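Local coordinates for checkpoint serine/threonine-protein kinase BUB1 (Saccharomyces cerevisiae, PDB 3ESL), which acts in the mitotic spindle assembly checkpoint, delaying anaphase until chromosomes are bioriented, and is represented by its conserved N-terminal, TPR-like domain, at residues I84-L89 against P192-K197. Sequence-based numbering, arbitrary orientation.
Sequences IWYINL and PFFIRK
In the all-helical, TPR-like N-terminal domain of BUB1, Tyr86 of helix 77-90 stacks on Phe194 of the C-terminal helix 193-200. This single buried aromatic pair makes up the contact. The ring centroids lie 4.2 Å apart and the planes are tilted by 29°, a face-to-face stack not quite parallel. The side chains run antiparallel, with the outer end of Tyr86 by the stem of Phe194 and Phe194 CZ 3.9 Å from Tyr86 CD2. Tyr86 CE2 sits over the centre of the Phe194 ring, 3.6 Å from Phe194 CD1. Phe194 CE2 lies over the rim of the tyrosine ring. Tyr86 CG is anti to the backbone N (chi1 -172°), and the ring reaches out from its helix. On the opposite face of Phe194, Ile195 CG1 lies 3.5 Å above the plane, toward the rim. The tyrosine hydroxyl hydrogen-bonds with Glu61 and Arg57 of helix 49-67, which probably hold that end of the ring. Replacing Phe194 by an alanine would probably leave one face of Tyr86 without its stacking partner and open a gap between the two helices. At the stem of the phenylalanine, Tyr86 OH comes to 3.4 Å from Phe194 CB.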
ATOM      1  N   ILE A  84       1.284   1.030   0.389  0.50 18.31           N
ATOM      2  CA  ILE A  84       0.857   1.878   1.511  0.50 19.96           C
ATOM      3  C   ILE A  84       1.172   3.364   1.262  0.50 19.90           C
ATOM      4  O   ILE A  84       0.372   4.232   1.627  0.50 20.74           O
ATOM      5  CB  ILE A  84       1.381   1.344   2.872  0.50 20.67           C
ATOM      6  CG1 ILE A  84       0.841  -0.068   3.105  0.50 22.53           C
ATOM      7  CG2 ILE A  84       0.974   2.273   4.033  0.50 19.10           C
ATOM      8  CD1 ILE A  84       1.522  -0.825   4.214  0.50 23.15           C
ATOM      9  N   TRP A  85       2.299   3.652   0.610  1.00 20.17           N
ATOM     10  CA  TRP A  85       2.608   5.032   0.212  1.00 21.65           C
ATOM     11  C   TRP A  85       1.569   5.541  -0.771  1.00 21.45           C
ATOM     12  O   TRP A  85       1.111   6.674  -0.667  1.00 22.15           O
ATOM     13  CB  TRP A  85       4.013   5.153  -0.369  1.00 27.78           C
ATOM     14  CG  TRP A  85       5.045   5.423   0.709  1.00 30.42           C
ATOM     15  CD1 TRP A  85       5.962   4.546   1.205  1.00 33.50           C
ATOM     16  CD2 TRP A  85       5.242   6.658   1.421  1.00 35.37           C
ATOM     17  NE1 TRP A  85       6.726   5.153   2.182  1.00 33.46           N
ATOM     18  CE2 TRP A  85       6.304   6.450   2.333  1.00 35.09           C
ATOM     19  CE3 TRP A  85       4.628   7.920   1.370  1.00 36.17           C
ATOM     20  CZ2 TRP A  85       6.767   7.460   3.193  1.00 36.02           C
ATOM     21  CZ3 TRP A  85       5.091   8.927   2.226  1.00 35.25           C
ATOM     22  CH2 TRP A  85       6.151   8.687   3.119  1.00 33.35           C
ATOM     23  N   TYR A  86       1.174   4.678  -1.703  1.00 19.26           N
ATOM     24  CA  TYR A  86       0.162   5.063  -2.683  1.00 19.61           C
ATOM     25  C   TYR A  86      -1.155   5.439  -2.015  1.00 21.26           C
ATOM     26  O   TYR A  86      -1.733   6.488  -2.299  1.00 21.47           O
ATOM     27  CB  TYR A  86      -0.073   3.989  -3.753  1.00 19.15           C
ATOM     28  CG  TYR A  86      -0.973   4.509  -4.854  1.00 21.34           C
ATOM     29  CD1 TYR A  86      -0.431   5.156  -5.967  1.00 22.28           C
ATOM     30  CD2 TYR A  86      -2.357   4.425  -4.752  1.00 23.30           C
ATOM     31  CE1 TYR A  86      -1.242   5.680  -6.959  1.00 20.74           C
ATOM     32  CE2 TYR A  86      -3.179   4.953  -5.747  1.00 20.79           C
ATOM     33  CZ  TYR A  86      -2.618   5.553  -6.844  1.00 21.70           C
ATOM     34  OH  TYR A  86      -3.434   6.060  -7.811  1.00 24.62           O
ATOM     35  N   ILE A  87      -1.633   4.565  -1.141  1.00 18.57           N
ATOM     36  CA  ILE A  87      -2.880   4.803  -0.427  1.00 20.46           C
ATOM     37  C   ILE A  87      -2.798   6.118   0.354  1.00 21.86           C
ATOM     38  O   ILE A  87      -3.710   6.937   0.282  1.00 23.30           O
ATOM     39  CB  ILE A  87      -3.210   3.612   0.497  1.00 19.50           C
ATOM     40  CG1 ILE A  87      -3.498   2.345  -0.332  1.00 19.66           C
ATOM     41  CG2 ILE A  87      -4.399   3.925   1.430  1.00 22.89           C
ATOM     42  CD1 ILE A  87      -3.355   1.052   0.483  1.00 21.68           C
ATOM     43  N   ASN A  88      -1.693   6.317   1.068  1.00 21.17           N
ATOM     44  CA  ASN A  88      -1.535   7.503   1.931  1.00 24.47           C
ATOM     45  C   ASN A  88      -1.414   8.818   1.153  1.00 26.36           C
ATOM     46  O   ASN A  88      -1.953   9.848   1.571  1.00 27.81           O
ATOM     47  CB  ASN A  88      -0.316   7.347   2.847  1.00 27.64           C
ATOM     48  CG  ASN A  88      -0.480   6.250   3.895  1.00 35.43           C
ATOM     49  OD1 ASN A  88      -1.585   5.827   4.221  1.00 41.39           O
ATOM     50  ND2 ASN A  88       0.646   5.796   4.439  1.00 39.68           N
ATOM     51  N   LEU A  89      -0.689   8.791   0.039  1.00 23.29           N
ATOM     52  CA  LEU A  89      -0.458   9.989  -0.764  1.00 24.30           C
ATOM     53  C   LEU A  89      -1.656  10.366  -1.628  1.00 28.37           C
ATOM     54  O   LEU A  89      -1.969  11.554  -1.781  1.00 28.25           O
ATOM     55  CB  LEU A  89       0.759   9.801  -1.661  1.00 25.54           C
ATOM     56  CG  LEU A  89       2.122   9.743  -0.977  1.00 26.63           C
ATOM     57  CD1 LEU A  89       3.149   9.377  -2.025  1.00 30.36           C
ATOM     58  CD2 LEU A  89       2.465  11.085  -0.313  1.00 31.64           C
ATOM     59  N   PRO A 192      -9.567  -1.645  -7.134  1.00 26.43           N
ATOM     60  CA  PRO A 192      -9.755  -0.214  -6.935  1.00 24.84           C
ATOM     61  C   PRO A 192      -9.769   0.501  -8.274  1.00 23.68           C
ATOM     62  O   PRO A 192      -9.176   0.021  -9.244  1.00 24.28           O
ATOM     63  CB  PRO A 192      -8.519   0.212  -6.116  1.00 26.21           C
ATOM     64  CG  PRO A 192      -7.563  -0.906  -6.221  1.00 25.12           C
ATOM     65  CD  PRO A 192      -8.363  -2.149  -6.451  1.00 27.09           C
ATOM     66  N   PHE A 193     -10.444   1.640  -8.325  1.00 25.54           N
ATOM     67  CA  PHE A 193     -10.587   2.356  -9.576  1.00 26.70           C
ATOM     68  C   PHE A 193      -9.271   2.718 -10.237  1.00 26.24           C
ATOM     69  O   PHE A 193      -9.168   2.651 -11.460  1.00 23.31           O
ATOM     70  CB  PHE A 193     -11.448   3.606  -9.425  1.00 31.77           C
ATOM     71  CG  PHE A 193     -11.723   4.289 -10.732  1.00 37.12           C
ATOM     72  CD1 PHE A 193     -12.432   3.628 -11.741  1.00 38.28           C
ATOM     73  CD2 PHE A 193     -11.249   5.575 -10.972  1.00 41.89           C
ATOM     74  CE1 PHE A 193     -12.679   4.253 -12.975  1.00 41.48           C
ATOM     75  CE2 PHE A 193     -11.499   6.215 -12.196  1.00 42.51           C
ATOM     76  CZ  PHE A 193     -12.209   5.552 -13.199  1.00 40.08           C
ATOM     77  N   PHE A 194      -8.252   3.083  -9.451  1.00 23.37           N
ATOM     78  CA  PHE A 194      -7.004   3.533 -10.075  1.00 21.62           C
ATOM     79  C   PHE A 194      -6.358   2.423 -10.897  1.00 21.78           C
ATOM     80  O   PHE A 194      -5.705   2.688 -11.908  1.00 22.70           O
ATOM     81  CB  PHE A 194      -6.014   4.153  -9.060  1.00 23.59           C
ATOM     82  CG  PHE A 194      -5.248   3.148  -8.226  1.00 23.66           C
ATOM     83  CD1 PHE A 194      -5.743   2.724  -6.994  1.00 24.44           C
ATOM     84  CD2 PHE A 194      -4.006   2.676  -8.651  1.00 24.30           C
ATOM     85  CE1 PHE A 194      -5.020   1.813  -6.208  1.00 25.13           C
ATOM     86  CE2 PHE A 194      -3.276   1.757  -7.888  1.00 25.20           C
ATOM     87  CZ  PHE A 194      -3.782   1.325  -6.665  1.00 24.33           C
ATOM     88  N   ILE A 195      -6.557   1.177 -10.462  1.00 21.63           N
ATOM     89  CA  ILE A 195      -6.027   0.035 -11.177  1.00 21.21           C
ATOM     90  C   ILE A 195      -6.826  -0.189 -12.467  1.00 22.43           C
ATOM     91  O   ILE A 195      -6.243  -0.353 -13.559  1.00 24.67           O
ATOM     92  CB  ILE A 195      -6.029  -1.227 -10.277  1.00 21.96           C
ATOM     93  CG1 ILE A 195      -4.972  -1.065  -9.172  1.00 23.71           C
ATOM     94  CG2 ILE A 195      -5.738  -2.488 -11.084  1.00 23.97           C
ATOM     95  CD1 ILE A 195      -4.871  -2.228  -8.227  1.00 29.13           C
ATOM     96  N   ARG A 196      -8.154  -0.191 -12.336  1.00 22.82           N
ATOM     97  CA  ARG A 196      -9.027  -0.422 -13.496  1.00 25.19           C
ATOM     98  C   ARG A 196      -8.828   0.662 -14.566  1.00 26.84           C
ATOM     99  O   ARG A 196      -8.723   0.357 -15.764  1.00 27.62           O
ATOM    100  CB  ARG A 196     -10.481  -0.520 -13.047  1.00 25.55           C
ATOM    101  CG  ARG A 196     -10.720  -1.742 -12.155  1.00 27.98           C
ATOM    102  CD  ARG A 196     -12.196  -1.985 -11.898  1.00 31.05           C
ATOM    103  NE  ARG A 196     -12.715  -1.166 -10.809  1.00 33.36           N
ATOM    104  CZ  ARG A 196     -13.679  -0.263 -10.943  1.00 37.89           C
ATOM    105  NH1 ARG A 196     -14.243  -0.045 -12.129  1.00 36.53           N
ATOM    106  NH2 ARG A 196     -14.088   0.418  -9.879  1.00 39.98           N
ATOM    107  N   LYS A 197      -8.731   1.918 -14.125  1.00 25.78           N
ATOM    108  CA  LYS A 197      -8.499   3.046 -15.037  1.00 27.41           C
ATOM    109  C   LYS A 197      -7.159   2.919 -15.765  1.00 27.55           C
ATOM    110  O   LYS A 197      -7.059   3.198 -16.972  1.00 27.07           O
ATOM    111  CB  LYS A 197      -8.584   4.382 -14.293  1.00 29.07           C
ATOM    112  CG  LYS A 197      -8.299   5.583 -15.190  1.00 36.64           C
ATOM    113  CD  LYS A 197      -7.828   6.805 -14.416  1.00 43.83           C
ATOM    114  CE  LYS A 197      -8.950   7.798 -14.206  1.00 48.94           C
ATOM    115  NZ  LYS A 197      -8.422   9.189 -14.111  1.00 50.20           N
TER